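Local structure of alpha-L-rhamnosidase (Streptomyces avermitilis, 3W5M) at residues K314-A325 and A398-D409; E330-V338 and A446-D454. The protein hydrolyses terminal non-reducing alpha-L-rhamnose from alpha-L-rhamnosides, releasing L-rhamnose from citrus flavonoids such as naringin and rutin and from gum arabic. All coordinates share one frame; numbering follows the deposited sequence.

Contact 1. Residues K314-A325 and A398-D409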
# COMPACT_ATOMS: atom_id res chain seq x y z
N LYS A 314 -36.09 -19.13 -14.34
CA LYS A 314 -36.80 -19.05 -13.08
C LYS A 314 -36.42 -17.75 -12.45
O LYS A 314 -35.36 -17.21 -12.73
CB LYS A 314 -36.32 -20.12 -12.10
CG LYS A 314 -36.65 -21.55 -12.45
CD LYS A 314 -36.10 -22.42 -11.33
CE LYS A 314 -36.04 -23.86 -11.77
NZ LYS A 314 -35.48 -24.69 -10.67
N LYS A 315 -37.26 -17.29 -11.53
CA LYS A 315 -37.02 -16.08 -10.79
C LYS A 315 -35.81 -16.24 -9.84
O LYS A 315 -35.78 -17.15 -9.02
CB LYS A 315 -38.29 -15.70 -10.02
CG LYS A 315 -38.15 -14.57 -9.03
CD LYS A 315 -37.85 -13.23 -9.70
CE LYS A 315 -37.98 -12.08 -8.71
NZ LYS A 315 -39.39 -11.91 -8.25
N VAL A 316 -34.82 -15.36 -9.99
CA VAL A 316 -33.61 -15.34 -9.16
C VAL A 316 -33.92 -14.63 -7.86
O VAL A 316 -34.49 -13.53 -7.85
CB VAL A 316 -32.45 -14.61 -9.88
CG1 VAL A 316 -31.24 -14.44 -8.97
CG2 VAL A 316 -32.08 -15.33 -11.16
N SER A 317 -33.58 -15.27 -6.74
CA SER A 317 -33.70 -14.62 -5.46
C SER A 317 -32.40 -13.93 -5.06
O SER A 317 -32.43 -12.93 -4.36
CB SER A 317 -34.17 -15.60 -4.37
OG SER A 317 -33.27 -16.70 -4.26
N ARG A 318 -31.25 -14.46 -5.52
CA ARG A 318 -29.94 -13.90 -5.10
C ARG A 318 -28.82 -14.49 -5.95
O ARG A 318 -28.90 -15.64 -6.35
CB ARG A 318 -29.73 -14.28 -3.64
CG ARG A 318 -28.59 -13.59 -2.93
CD ARG A 318 -28.49 -14.14 -1.52
NE ARG A 318 -27.75 -15.40 -1.48
CZ ARG A 318 -27.24 -15.92 -0.36
NH1 ARG A 318 -27.41 -15.29 0.80
NH2 ARG A 318 -26.57 -17.07 -0.40
N ALA A 319 -27.78 -13.71 -6.24
CA ALA A 319 -26.58 -14.30 -6.84
C ALA A 319 -25.36 -13.63 -6.22
O ALA A 319 -25.39 -12.41 -5.95
CB ALA A 319 -26.56 -14.18 -8.37
N ARG A 320 -24.31 -14.43 -5.99
CA ARG A 320 -23.08 -13.95 -5.39
C ARG A 320 -21.93 -14.48 -6.20
O ARG A 320 -21.98 -15.63 -6.69
CB ARG A 320 -22.92 -14.50 -3.95
CG ARG A 320 -24.01 -14.05 -2.99
CD ARG A 320 -23.90 -12.55 -2.72
NE ARG A 320 -24.89 -12.08 -1.75
CZ ARG A 320 -26.01 -11.44 -2.07
NH1 ARG A 320 -26.30 -11.18 -3.35
NH2 ARG A 320 -26.84 -11.03 -1.11
N LEU A 321 -20.91 -13.66 -6.39
CA LEU A 321 -19.66 -14.16 -6.93
C LEU A 321 -18.62 -14.05 -5.82
O LEU A 321 -18.42 -12.97 -5.27
CB LEU A 321 -19.19 -13.35 -8.16
CG LEU A 321 -17.85 -13.73 -8.79
CD1 LEU A 321 -17.97 -15.07 -9.51
CD2 LEU A 321 -17.32 -12.68 -9.76
N TYR A 322 -17.98 -15.17 -5.52
CA TYR A 322 -16.80 -15.22 -4.64
C TYR A 322 -15.59 -15.45 -5.55
O TYR A 322 -15.60 -16.35 -6.41
CB TYR A 322 -16.96 -16.38 -3.63
CG TYR A 322 -18.29 -16.36 -2.92
CD1 TYR A 322 -18.48 -15.58 -1.81
CD2 TYR A 322 -19.37 -17.09 -3.39
CE1 TYR A 322 -19.68 -15.56 -1.14
CE2 TYR A 322 -20.59 -17.08 -2.74
CZ TYR A 322 -20.74 -16.30 -1.62
OH TYR A 322 -21.95 -16.25 -0.97
N ALA A 323 -14.55 -14.64 -5.38
CA ALA A 323 -13.39 -14.77 -6.26
C ALA A 323 -12.11 -14.38 -5.57
O ALA A 323 -12.10 -13.60 -4.60
CB ALA A 323 -13.58 -13.91 -7.51
N THR A 324 -11.02 -14.91 -6.10
CA THR A 324 -9.68 -14.50 -5.69
C THR A 324 -8.70 -14.85 -6.81
O THR A 324 -9.09 -15.44 -7.84
CB THR A 324 -9.29 -15.13 -4.32
OG1 THR A 324 -8.00 -14.60 -3.90
CG2 THR A 324 -9.26 -16.68 -4.37
N ALA A 325 -7.44 -14.45 -6.67
CA ALA A 325 -6.42 -14.78 -7.64
C ALA A 325 -5.09 -14.92 -6.92
O ALA A 325 -4.85 -14.28 -5.89
CB ALA A 325 -6.32 -13.68 -8.71
N ALA A 398 -3.03 -17.28 -11.34
CA ALA A 398 -4.16 -18.18 -11.31
C ALA A 398 -5.40 -17.52 -10.73
O ALA A 398 -5.31 -16.64 -9.89
CB ALA A 398 -3.79 -19.46 -10.52
N LEU A 399 -6.56 -17.98 -11.20
CA LEU A 399 -7.89 -17.48 -10.81
C LEU A 399 -8.69 -18.56 -10.07
O LEU A 399 -8.69 -19.73 -10.46
CB LEU A 399 -8.68 -17.08 -12.07
CG LEU A 399 -10.12 -16.62 -11.86
CD1 LEU A 399 -10.23 -15.26 -11.17
CD2 LEU A 399 -10.90 -16.62 -13.18
N LEU A 400 -9.43 -18.15 -9.04
CA LEU A 400 -10.42 -19.00 -8.40
C LEU A 400 -11.75 -18.24 -8.38
O LEU A 400 -11.83 -17.11 -7.89
CB LEU A 400 -9.97 -19.37 -6.97
CG LEU A 400 -10.81 -20.42 -6.23
CD1 LEU A 400 -10.54 -21.79 -6.84
CD2 LEU A 400 -10.48 -20.42 -4.76
N ALA A 401 -12.79 -18.82 -8.98
CA ALA A 401 -14.09 -18.11 -9.02
C ALA A 401 -15.26 -19.06 -8.82
O ALA A 401 -15.27 -20.16 -9.37
CB ALA A 401 -14.23 -17.35 -10.33
N GLN A 402 -16.23 -18.63 -8.03
CA GLN A 402 -17.44 -19.43 -7.73
C GLN A 402 -18.66 -18.53 -7.72
O GLN A 402 -18.79 -17.67 -6.87
CB GLN A 402 -17.31 -20.09 -6.36
CG GLN A 402 -18.44 -21.02 -5.93
CD GLN A 402 -17.93 -22.02 -4.89
OE1 GLN A 402 -16.95 -22.72 -5.13
NE2 GLN A 402 -18.60 -22.09 -3.74
N LEU A 403 -19.53 -18.74 -8.71
CA LEU A 403 -20.77 -17.99 -8.82
C LEU A 403 -21.91 -18.86 -8.35
O LEU A 403 -22.08 -20.00 -8.83
CB LEU A 403 -20.98 -17.58 -10.29
CG LEU A 403 -22.34 -16.97 -10.63
CD1 LEU A 403 -22.47 -15.56 -10.07
CD2 LEU A 403 -22.53 -16.99 -12.15
N GLU A 404 -22.67 -18.34 -7.39
CA GLU A 404 -23.80 -19.06 -6.80
C GLU A 404 -25.08 -18.31 -7.05
O GLU A 404 -25.22 -17.17 -6.67
CB GLU A 404 -23.59 -19.21 -5.31
CG GLU A 404 -22.31 -20.03 -5.05
CD GLU A 404 -22.10 -20.34 -3.59
OE1 GLU A 404 -22.99 -20.01 -2.76
OE2 GLU A 404 -21.03 -20.92 -3.28
N VAL A 405 -26.01 -18.96 -7.73
CA VAL A 405 -27.31 -18.36 -7.99
C VAL A 405 -28.39 -19.15 -7.25
O VAL A 405 -28.47 -20.37 -7.43
CB VAL A 405 -27.63 -18.41 -9.49
CG1 VAL A 405 -28.86 -17.54 -9.77
CG2 VAL A 405 -26.42 -17.97 -10.31
N GLU A 406 -29.17 -18.47 -6.43
CA GLU A 406 -30.30 -19.07 -5.69
C GLU A 406 -31.58 -18.64 -6.38
O GLU A 406 -31.71 -17.48 -6.77
CB GLU A 406 -30.39 -18.57 -4.26
CG GLU A 406 -29.07 -18.43 -3.52
CD GLU A 406 -28.63 -19.67 -2.74
OE1 GLU A 406 -28.95 -20.81 -3.16
OE2 GLU A 406 -27.94 -19.48 -1.71
N TYR A 407 -32.53 -19.55 -6.47
CA TYR A 407 -33.81 -19.29 -7.13
C TYR A 407 -34.95 -19.28 -6.10
O TYR A 407 -34.82 -19.88 -5.03
CB TYR A 407 -34.00 -20.31 -8.25
CG TYR A 407 -33.05 -20.09 -9.40
CD1 TYR A 407 -33.28 -19.06 -10.33
CD2 TYR A 407 -31.90 -20.86 -9.55
CE1 TYR A 407 -32.41 -18.82 -11.37
CE2 TYR A 407 -31.02 -20.63 -10.61
CZ TYR A 407 -31.29 -19.60 -11.52
OH TYR A 407 -30.44 -19.34 -12.57
N ALA A 408 -36.02 -18.55 -6.42
CA ALA A 408 -37.13 -18.36 -5.50
C ALA A 408 -37.80 -19.67 -5.13
O ALA A 408 -38.34 -19.78 -4.05
CB ALA A 408 -38.17 -17.34 -6.03
N ASP A 409 -37.72 -20.68 -6.00
CA ASP A 409 -38.25 -22.03 -5.66
C ASP A 409 -37.35 -22.84 -4.71
O ASP A 409 -37.63 -24.01 -4.44
CB ASP A 409 -38.59 -22.86 -6.91
CG ASP A 409 -37.36 -23.25 -7.71
OD1 ASP A 409 -36.23 -22.86 -7.34
OD2 ASP A 409 -37.50 -23.97 -8.72
O HOH W 1 -37.79 -19.78 -8.76
O HOH W 2 -26.16 -16.72 -3.84
O HOH W 3 -24.19 -17.56 -2.08

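Contact 2. Residues E330-V338 and A446-D454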
# COMPACT_ATOMS: atom_id res chain seq x y z
N GLU A 330 -9.81 -9.04 -12.56
CA GLU A 330 -10.99 -8.19 -12.66
C GLU A 330 -12.00 -9.05 -13.38
O GLU A 330 -11.69 -9.56 -14.45
CB GLU A 330 -10.70 -6.97 -13.52
CG GLU A 330 -11.85 -5.98 -13.56
CD GLU A 330 -11.51 -4.82 -14.49
OE1 GLU A 330 -11.75 -4.94 -15.71
OE2 GLU A 330 -10.98 -3.83 -13.99
N ALA A 331 -13.18 -9.21 -12.78
CA ALA A 331 -14.19 -10.09 -13.31
C ALA A 331 -15.28 -9.28 -13.97
O ALA A 331 -15.56 -8.14 -13.59
CB ALA A 331 -14.79 -10.93 -12.19
N HIS A 332 -15.91 -9.94 -14.93
CA HIS A 332 -16.99 -9.40 -15.74
C HIS A 332 -18.08 -10.46 -15.87
O HIS A 332 -17.78 -11.66 -15.95
CB HIS A 332 -16.44 -9.08 -17.14
CG HIS A 332 -15.52 -7.90 -17.15
ND1 HIS A 332 -14.22 -7.97 -16.68
CD2 HIS A 332 -15.72 -6.61 -17.51
CE1 HIS A 332 -13.66 -6.77 -16.76
NE2 HIS A 332 -14.56 -5.93 -17.26
N LEU A 333 -19.34 -10.02 -15.89
CA LEU A 333 -20.46 -10.95 -16.02
C LEU A 333 -21.48 -10.30 -16.99
O LEU A 333 -21.97 -9.20 -16.72
CB LEU A 333 -21.07 -11.21 -14.64
CG LEU A 333 -22.32 -12.09 -14.58
CD1 LEU A 333 -22.01 -13.52 -14.99
CD2 LEU A 333 -22.91 -12.08 -13.18
N ASN A 334 -21.74 -10.97 -18.10
CA ASN A 334 -22.78 -10.53 -19.08
C ASN A 334 -22.58 -9.09 -19.50
O ASN A 334 -23.50 -8.26 -19.40
CB ASN A 334 -24.17 -10.75 -18.51
CG ASN A 334 -24.46 -12.22 -18.25
OD1 ASN A 334 -25.11 -12.57 -17.25
ND2 ASN A 334 -23.98 -13.07 -19.14
N GLY A 335 -21.35 -8.78 -19.91
CA GLY A 335 -21.00 -7.47 -20.46
C GLY A 335 -20.84 -6.32 -19.48
O GLY A 335 -20.77 -5.19 -19.90
N ARG A 336 -20.76 -6.61 -18.18
CA ARG A 336 -20.70 -5.59 -17.15
C ARG A 336 -19.61 -5.99 -16.15
O ARG A 336 -19.60 -7.13 -15.67
CB ARG A 336 -22.06 -5.48 -16.44
CG ARG A 336 -22.09 -4.55 -15.25
CD ARG A 336 -23.53 -4.16 -14.88
NE ARG A 336 -23.62 -3.67 -13.50
CZ ARG A 336 -23.54 -2.39 -13.14
NH1 ARG A 336 -23.36 -1.43 -14.04
NH2 ARG A 336 -23.63 -2.06 -11.86
N ARG A 337 -18.69 -5.07 -15.87
CA ARG A 337 -17.65 -5.30 -14.87
C ARG A 337 -18.27 -5.58 -13.51
O ARG A 337 -19.26 -4.95 -13.14
CB ARG A 337 -16.81 -4.04 -14.81
CG ARG A 337 -15.40 -4.22 -14.30
CD ARG A 337 -15.37 -3.81 -12.86
NE ARG A 337 -14.27 -2.90 -12.61
CZ ARG A 337 -13.55 -2.93 -11.49
NH1 ARG A 337 -13.80 -3.84 -10.55
NH2 ARG A 337 -12.58 -2.04 -11.33
N VAL A 338 -17.70 -6.51 -12.73
CA VAL A 338 -18.27 -6.86 -11.45
C VAL A 338 -17.53 -6.02 -10.39
O VAL A 338 -16.27 -6.07 -10.30
CB VAL A 338 -18.06 -8.37 -11.14
CG1 VAL A 338 -18.53 -8.69 -9.73
CG2 VAL A 338 -18.75 -9.26 -12.16
N ALA A 446 -13.82 -7.87 -29.05
CA ALA A 446 -15.12 -7.31 -28.72
C ALA A 446 -16.18 -8.37 -28.42
O ALA A 446 -16.35 -9.33 -29.20
CB ALA A 446 -15.59 -6.38 -29.84
N GLY A 447 -16.87 -8.19 -27.31
CA GLY A 447 -18.00 -9.06 -26.94
C GLY A 447 -17.64 -10.23 -26.03
O GLY A 447 -18.52 -11.01 -25.66
N TRP A 448 -16.38 -10.32 -25.61
CA TRP A 448 -15.92 -11.52 -24.90
C TRP A 448 -16.51 -11.66 -23.50
O TRP A 448 -16.47 -12.76 -22.91
CB TRP A 448 -14.38 -11.61 -24.89
CG TRP A 448 -13.75 -10.62 -23.94
CD1 TRP A 448 -13.65 -9.28 -24.12
CD2 TRP A 448 -13.15 -10.90 -22.66
NE1 TRP A 448 -13.01 -8.70 -23.05
CE2 TRP A 448 -12.73 -9.67 -22.13
CE3 TRP A 448 -12.97 -12.08 -21.90
CZ2 TRP A 448 -12.09 -9.57 -20.88
CZ3 TRP A 448 -12.34 -11.98 -20.66
CH2 TRP A 448 -11.91 -10.74 -20.17
N THR A 449 -17.00 -10.57 -22.92
CA THR A 449 -17.62 -10.66 -21.59
C THR A 449 -19.12 -10.91 -21.67
O THR A 449 -19.80 -10.90 -20.66
CB THR A 449 -17.33 -9.42 -20.73
OG1 THR A 449 -18.01 -8.29 -21.28
CG2 THR A 449 -15.83 -9.14 -20.72
N SER A 450 -19.61 -11.14 -22.89
CA SER A 450 -21.03 -11.41 -23.12
C SER A 450 -21.29 -12.79 -23.74
O SER A 450 -20.43 -13.33 -24.44
CB SER A 450 -21.65 -10.32 -24.02
OG SER A 450 -21.73 -9.09 -23.30
N PRO A 451 -22.48 -13.36 -23.49
CA PRO A 451 -22.79 -14.65 -24.10
C PRO A 451 -22.93 -14.50 -25.60
O PRO A 451 -23.07 -13.38 -26.08
CB PRO A 451 -24.12 -15.06 -23.45
CG PRO A 451 -24.71 -13.81 -22.92
CD PRO A 451 -23.62 -12.80 -22.73
N GLY A 452 -22.87 -15.62 -26.33
CA GLY A 452 -22.98 -15.61 -27.79
C GLY A 452 -21.67 -15.28 -28.49
O GLY A 452 -21.65 -15.03 -29.69
N PHE A 453 -20.56 -15.27 -27.74
CA PHE A 453 -19.24 -14.93 -28.29
C PHE A 453 -18.56 -16.15 -28.92
O PHE A 453 -18.60 -17.24 -28.39
CB PHE A 453 -18.35 -14.29 -27.19
CG PHE A 453 -16.95 -13.97 -27.64
CD1 PHE A 453 -16.67 -12.80 -28.35
CD2 PHE A 453 -15.89 -14.82 -27.33
CE1 PHE A 453 -15.37 -12.51 -28.77
CE2 PHE A 453 -14.58 -14.54 -27.74
CZ PHE A 453 -14.32 -13.39 -28.47
N ASP A 454 -17.92 -15.95 -30.07
CA ASP A 454 -17.23 -17.04 -30.75
C ASP A 454 -15.81 -17.20 -30.23
O ASP A 454 -14.90 -16.49 -30.69
CB ASP A 454 -17.23 -16.80 -32.27
CG ASP A 454 -16.51 -17.89 -33.06
OD1 ASP A 454 -16.10 -18.93 -32.50
OD2 ASP A 454 -16.33 -17.71 -34.28

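Contact 1. Residues K314-A325 and A398-D409
Arg318 and Glu406 lie side by side on one face of a two-stranded antiparallel pairing, their chains pointing the same way, and NH2 of Arg318 meets OE2 of Glu406 at 3.1 Å in a salt bridge. The two planes are turned 39° apart, so guanidinium and carboxylate do not lie flat against each other. Glu406 gets there by a bend at chi2 (-91°), while NH1 of the arginine is taken by the carbonyl of Arg83. Further along the same face the Tyr322 and Glu404 side chains cross at about a right angle, with CE2 of Tyr322 3.7 Å from CD of Glu404. A water donates to both Tyr322 OH and Glu404 OE1, lying in the ring plane at the tyrosine's edge. The other carboxylate oxygen, OE2 of Glu404, accepts from NE2 of Gln402 at 2.7 Å, and Arg83 adds a salt bridge to OE1; these bonds hold the buried carboxylate in place.

Strands 316-325 and 398-407 are central neighbours in one sheet of the rhamnosidase N-terminal domain, flanked by strands 353-360 and 412-416. Their regular pairing breaks at a classic beta bulge: the N atoms of Ser317 and Arg318 both reach Glu406 O from the same face of its plane, at 2.9 and 3.3 Å.

On the opposite face the side chains are apolar. Leu321 brings CD1 to within 4.0 Å of CB of Leu403, and Ala319 packs against Val405. Past the bulge Val316 touches the Tyr407 ring obliquely through CG2, while Lys315 O sits in the ring plane at its edge. At the exposed end the extended Lys314 crosses Asp409 at about a right angle, and its NZ takes the syn lone pair of OD2 at 2.9 Å; Thr411 bonds both residues.

Contact 2. Residues E330-V338 and A446-D454
A loop-to-hairpin contact joins residues 446-454, which have no regular secondary structure, to the tip of the hairpin formed by strands 328-333 and 336-337 at one border of an antiparallel sheet. Thr449 carries it. Its carbonyl O accepts from Gly335 N at 2.7 Å, the donor standing 55° out of the carbonyl plane, above it and not on a lone pair. The side chain divides its work: methyl CG2 rests 3.6 Å from CB of His332 and lies obliquely to the imidazole, while OG1 comes 3.2 Å from CA of Gly335. A chi1 of 68° places OG1 between the backbone N and the carbonyl carbon and leaves CG2 beside the N, facing the histidine. The same methyl sits over the centre of the neighbouring Trp448 ring, 3.5 Å above its plane, so it is held between indole and histidine. A glycine in place of Thr449 would probably open a gap between the Trp448 face and His332 CB, leaving the imidazole freer to turn. Beyond it Ser450 OG lies 3.4 Å from CA of Gly335, where a side chain would collide with it, and Pro451 brings CD up to the Asn334 side chain at about a right angle. Gly335 has the positive phi suited to its turn, and Arg336 N bonds back to Leu333 O: the hairpin closes through a type I' turn, a classic two-residue beta-hairpin connection.

In the fold
Contact 1 is largely buried and joins two long strands along their length, whereas contact 2 is smaller, only partly buried, and ties a hairpin tip to a loop. Both lie in the rhamnosidase N-terminal domain, away from the catalytic and calcium sites of the protein, but in different sheets. Strand 316-326 leads almost directly into strand 328-333, and the two sheets pack where Leu321 CD2 of contact 1 lies 3.9 Å from Ala331 CB of contact 2. Their chemistry follows their place: regular backbone pairing with mostly polar and charged groups on one face and an apolar layer on the other in 314-325/398-409, against one backbone bond and a threonine methyl in 330-338/446-454. The four segments alternate along the chain.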